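Local structure of putative aldolase (Bacteroides vulgatus ATCC 8482, 3DXI) at residues 203-206 and 207-210; 235-239 and 240-244. The protein is of no established function but is a putative aldolase with a TIM-barrel fold, probably related to the HMGL-like family. One frame throughout, in Å; residues are numbered along the deposited sequence.

Contact 1. Residues 203-206 and 207-210; sequences NSIT and AIDD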
loop_
_atom_site.group_PDB
_atom_site.type_symbol
_atom_site.label_atom_id
_atom_site.label_comp_id
_atom_site.label_asym_id
_atom_site.label_seq_id
_atom_site.Cartn_x
_atom_site.Cartn_y
_atom_site.Cartn_z
ATOM N N ASN A 203 5.649 3.285 -6.966
ATOM C CA ASN A 203 5.756 3.513 -8.409
ATOM C C ASN A 203 5.977 5.013 -8.642
ATOM O O ASN A 203 6.804 5.409 -9.461
ATOM C CB ASN A 203 4.478 3.098 -9.152
ATOM C CG ASN A 203 4.354 1.597 -9.335
ATOM O OD1 ASN A 203 5.347 0.878 -9.390
ATOM N ND2 ASN A 203 3.122 1.122 -9.463
ATOM N N SER A 204 5.226 5.842 -7.920
ATOM C CA SER A 204 5.336 7.294 -8.060
ATOM C C SER A 204 6.709 7.805 -7.621
ATOM O O SER A 204 7.322 8.623 -8.304
ATOM C CB SER A 204 4.228 7.989 -7.261
ATOM O OG SER A 204 2.943 7.537 -7.677
ATOM N N ILE A 205 7.198 7.323 -6.487
ATOM C CA ILE A 205 8.507 7.745 -6.014
ATOM C C ILE A 205 9.579 7.319 -7.023
ATOM O O ILE A 205 10.549 8.043 -7.252
ATOM C CB ILE A 205 8.824 7.136 -4.628
ATOM C CG1 ILE A 205 7.795 7.618 -3.600
ATOM C CG2 ILE A 205 10.233 7.535 -4.183
ATOM C CD1 ILE A 205 7.744 9.132 -3.432
ATOM N N THR A 206 9.391 6.149 -7.628
ATOM C CA THR A 206 10.334 5.622 -8.613
ATOM C C THR A 206 10.390 6.557 -9.823
ATOM O O THR A 206 11.469 6.860 -10.340
ATOM C CB THR A 206 9.921 4.196 -9.072
ATOM O OG1 THR A 206 9.994 3.296 -7.959
ATOM C CG2 THR A 206 10.841 3.696 -10.174
ATOM N N ALA A 207 9.221 7.021 -10.255
ATOM C CA ALA A 207 9.122 7.934 -11.385
ATOM C C ALA A 207 9.730 9.281 -10.999
ATOM O O ALA A 207 10.506 9.872 -11.765
ATOM C CB ALA A 207 7.658 8.105 -11.797
ATOM N N ILE A 208 9.389 9.758 -9.807
ATOM C CA ILE A 208 9.910 11.034 -9.324
ATOM C C ILE A 208 11.443 11.034 -9.332
ATOM O O ILE A 208 12.070 11.963 -9.856
ATOM C CB ILE A 208 9.402 11.351 -7.887
ATOM C CG1 ILE A 208 7.897 11.665 -7.927
ATOM C CG2 ILE A 208 10.175 12.536 -7.297
ATOM C CD1 ILE A 208 7.237 11.872 -6.567
ATOM N N ASP A 209 12.045 9.991 -8.769
ATOM C CA ASP A 209 13.499 9.914 -8.721
ATOM C C ASP A 209 14.147 9.791 -10.101
ATOM O O ASP A 209 15.344 10.024 -10.241
ATOM C CB ASP A 209 13.952 8.773 -7.806
ATOM C CG ASP A 209 13.631 9.044 -6.339
ATOM O OD1 ASP A 209 13.409 10.226 -5.987
ATOM O OD2 ASP A 209 13.610 8.082 -5.534
ATOM N N ASP A 210 13.363 9.432 -11.113
ATOM C CA ASP A 210 13.892 9.337 -12.473
ATOM C C ASP A 210 13.573 10.595 -13.288
ATOM O O ASP A 210 13.622 10.577 -14.519
ATOM C CB ASP A 210 13.334 8.110 -13.202
ATOM C CG ASP A 210 14.138 6.855 -12.928
ATOM O OD1 ASP A 210 15.150 6.933 -12.197
ATOM O OD2 ASP A 210 13.757 5.786 -13.452
#
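In Ile208, chi1 of -70° lays CG1 beside its own backbone N, and an extended chi2 (175°) carries CD1 back along the helix toward Ile205. The two branched chains slant across each other and meet lightly at their ends, CD1 to CD1, at 4.2 Å. CG1 of Ile208 skims the backbone of the preceding turn, 3.1 Å from Ser204 O, the carbonyl that also accepts Ile208 N at 2.8 Å. Ile205 turns its other branch, CG2, toward the C-terminal end of the helix, where it runs alongside Asp209 and comes 3.7 Å from OD2; OD1 of the same carboxylate is probably hydrogen-bonded to His242. These isoleucines suit a helix face that packs on helix 231-241, through Tyr237, Leu234 and Leu238, while Thr206 and Asp210 look to helix 171-184. Asp209 N reaches Ile205 O at 2.9 Å, but the next bond, Asp210 N to Thr206 O, is stretched to 3.3 Å and weak, and Asp210 N also bonds to Ala207 O at 3.0 Å. Asp210 has left the helix, and its OD2 forms a salt bridge with Lys175. This is the last turn of an outer-layer TIM-barrel helix in the beta-alpha-beta unit 189-217, its isoleucines turned to the neighbouring helix.

Contact 2. Residues 235-239 and 240-244; sequences LTYLN and KHHGL
The rings of Tyr237 and His241, one helical turn apart, form an offset stack with centroids 4.3 Å apart and planes inclined at 30°. Because of that tilt the imidazole comes down on the phenol face mainly through one atom, CD2, which lies 3.3 Å from Tyr237 CZ. CG of Tyr237 is anti to its backbone N (chi1 -166°), whereas that of His241 sits beside its own N and leans back over the phenol; Lys240 CG lies over the rim of the opposite face of the imidazole. A flat, partly polar ring suits His241 here, at the helix end, beside a buried tyrosine that also packs on Thr170 of the second subunit.

His242 presents a face instead to an aliphatic branch: CD2 of Leu238 stands over its ring, 3.8 Å from the centroid, in a CH-pi contact. The ring's NE2 is probably hydrogen-bonded to Asp209, but ND1 is buried without a partner.

Leu244 folds back along the flank of the helix, its CD2 packed against Leu235 CD2 and Leu238 CB, each at 3.8 Å. Two amides grip Leu238 O from opposite faces of its carbonyl plane, those of His242 (2.8 Å) and Leu244 (3.2 Å). Asn239 adds a side-chain clasp, ND2 donating to Leu244 O at 2.8 Å. The chain reverses between His242 and Leu244 through Gly243, whose positive phi (63°) is easiest for glycine. A glycine in the left-handed region thus ends the helix that follows the last barrel strand and packs beside the first.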
loop_
_atom_site.group_PDB
_atom_site.type_symbol
_atom_site.label_atom_id
_atom_site.label_comp_id
_atom_site.label_asym_id
_atom_site.label_seq_id
_atom_site.Cartn_x
_atom_site.Cartn_y
_atom_site.Cartn_z
ATOM N N LEU A 235 2.614 13.098 -0.015
ATOM C CA LEU A 235 3.149 14.267 0.679
ATOM C C LEU A 235 3.927 13.899 1.933
ATOM O O LEU A 235 4.958 14.499 2.226
ATOM C CB LEU A 235 2.026 15.243 1.045
ATOM C CG LEU A 235 1.262 15.855 -0.131
ATOM C CD1 LEU A 235 0.237 16.851 0.399
ATOM C CD2 LEU A 235 2.228 16.546 -1.085
ATOM N N THR A 236 3.430 12.929 2.689
ATOM C CA THR A 236 4.143 12.516 3.890
ATOM C C THR A 236 5.522 11.979 3.512
ATOM O O THR A 236 6.525 12.358 4.114
ATOM C CB THR A 236 3.371 11.433 4.663
ATOM O OG1 THR A 236 2.186 12.013 5.221
ATOM C CG2 THR A 236 4.220 10.876 5.796
ATOM N N TYR A 237 5.564 11.117 2.499
ATOM C CA TYR A 237 6.822 10.532 2.042
ATOM C C TYR A 237 7.800 11.596 1.538
ATOM O O TYR A 237 8.976 11.596 1.911
ATOM C CB TYR A 237 6.580 9.521 0.916
ATOM C CG TYR A 237 7.790 8.650 0.636
ATOM C CD1 TYR A 237 7.948 7.421 1.278
ATOM C CD2 TYR A 237 8.801 9.076 -0.229
ATOM C CE1 TYR A 237 9.079 6.640 1.074
ATOM C CE2 TYR A 237 9.946 8.297 -0.442
ATOM C CZ TYR A 237 10.072 7.081 0.216
ATOM O OH TYR A 237 11.187 6.298 0.035
ATOM N N LEU A 238 7.312 12.492 0.686
ATOM C CA LEU A 238 8.146 13.554 0.128
ATOM C C LEU A 238 8.642 14.522 1.199
ATOM O O LEU A 238 9.743 15.050 1.090
ATOM C CB LEU A 238 7.375 14.322 -0.957
ATOM C CG LEU A 238 6.950 13.518 -2.198
ATOM C CD1 LEU A 238 6.185 14.416 -3.165
ATOM C CD2 LEU A 238 8.174 12.925 -2.882
ATOM N N ASN A 239 7.834 14.762 2.230
ATOM C CA ASN A 239 8.247 15.671 3.295
ATOM C C ASN A 239 9.470 15.113 4.018
ATOM O O ASN A 239 10.377 15.859 4.391
ATOM C CB ASN A 239 7.105 15.896 4.287
ATOM C CG ASN A 239 7.553 16.630 5.540
ATOM O OD1 ASN A 239 7.864 16.008 6.559
ATOM N ND2 ASN A 239 7.601 17.959 5.465
ATOM N N LYS A 240 9.497 13.798 4.197
ATOM C CA LYS A 240 10.614 13.136 4.864
ATOM C C LYS A 240 11.833 12.906 3.962
ATOM O O LYS A 240 12.957 13.263 4.315
ATOM C CB LYS A 240 10.157 11.784 5.431
ATOM C CG LYS A 240 11.283 10.891 5.933
ATOM C CD LYS A 240 12.040 11.538 7.080
ATOM C CE LYS A 240 13.151 10.627 7.566
ATOM N NZ LYS A 240 13.929 11.245 8.666
ATOM N N HIS A 241 11.603 12.313 2.796
ATOM C CA HIS A 241 12.683 11.969 1.872
ATOM C C HIS A 241 13.067 12.956 0.777
ATOM O O HIS A 241 14.129 12.820 0.175
ATOM C CB HIS A 241 12.368 10.619 1.235
ATOM C CG HIS A 241 12.265 9.502 2.225
ATOM N ND1 HIS A 241 13.371 8.906 2.792
ATOM C CD2 HIS A 241 11.186 8.892 2.771
ATOM C CE1 HIS A 241 12.979 7.972 3.642
ATOM N NE2 HIS A 241 11.657 7.944 3.648
ATOM N N HIS A 242 12.224 13.942 0.506
ATOM C CA HIS A 242 12.546 14.902 -0.544
ATOM C C HIS A 242 12.545 16.351 -0.082
ATOM O O HIS A 242 12.605 17.257 -0.901
ATOM C CB HIS A 242 11.585 14.727 -1.723
ATOM C CG HIS A 242 11.768 13.434 -2.459
ATOM N ND1 HIS A 242 11.639 12.205 -1.849
ATOM C CD2 HIS A 242 12.100 13.182 -3.747
ATOM C CE1 HIS A 242 11.886 11.250 -2.729
ATOM N NE2 HIS A 242 12.169 11.816 -3.888
ATOM N N GLY A 243 12.481 16.561 1.229
ATOM C CA GLY A 243 12.485 17.907 1.775
ATOM C C GLY A 243 11.304 18.782 1.388
ATOM O O GLY A 243 11.417 20.003 1.384
ATOM N N LEU A 244 10.165 18.176 1.074
ATOM C CA LEU A 244 8.991 18.954 0.685
ATOM C C LEU A 244 8.273 19.493 1.916
ATOM O O LEU A 244 7.823 18.720 2.758
ATOM C CB LEU A 244 8.012 18.091 -0.122
ATOM C CG LEU A 244 6.801 18.804 -0.733
ATOM C CD1 LEU A 244 7.285 19.742 -1.833
ATOM C CD2 LEU A 244 5.816 17.791 -1.293
#

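Contact 1 comes first along the chain, ending helix 200-209; strand 214-217, the eighth of the barrel, follows, and contact 2 then ends helix 231-241. Their centres are about 13 Å apart, on the same side of the chain's centre, and the two helix ends touch directly on the outside of the barrel. Ile205 CD1 packs 3.4 Å from Tyr237 CD2, and Leu238 CD2 meets both isoleucines. A probable hydrogen bond of 2.9 Å joins Asp209 OD1 to His242 NE2. Neighbouring helices of the barrel's outer layer are thus joined by an apolar seam with a polar link at its end, while contact 2 also borders the second subunit.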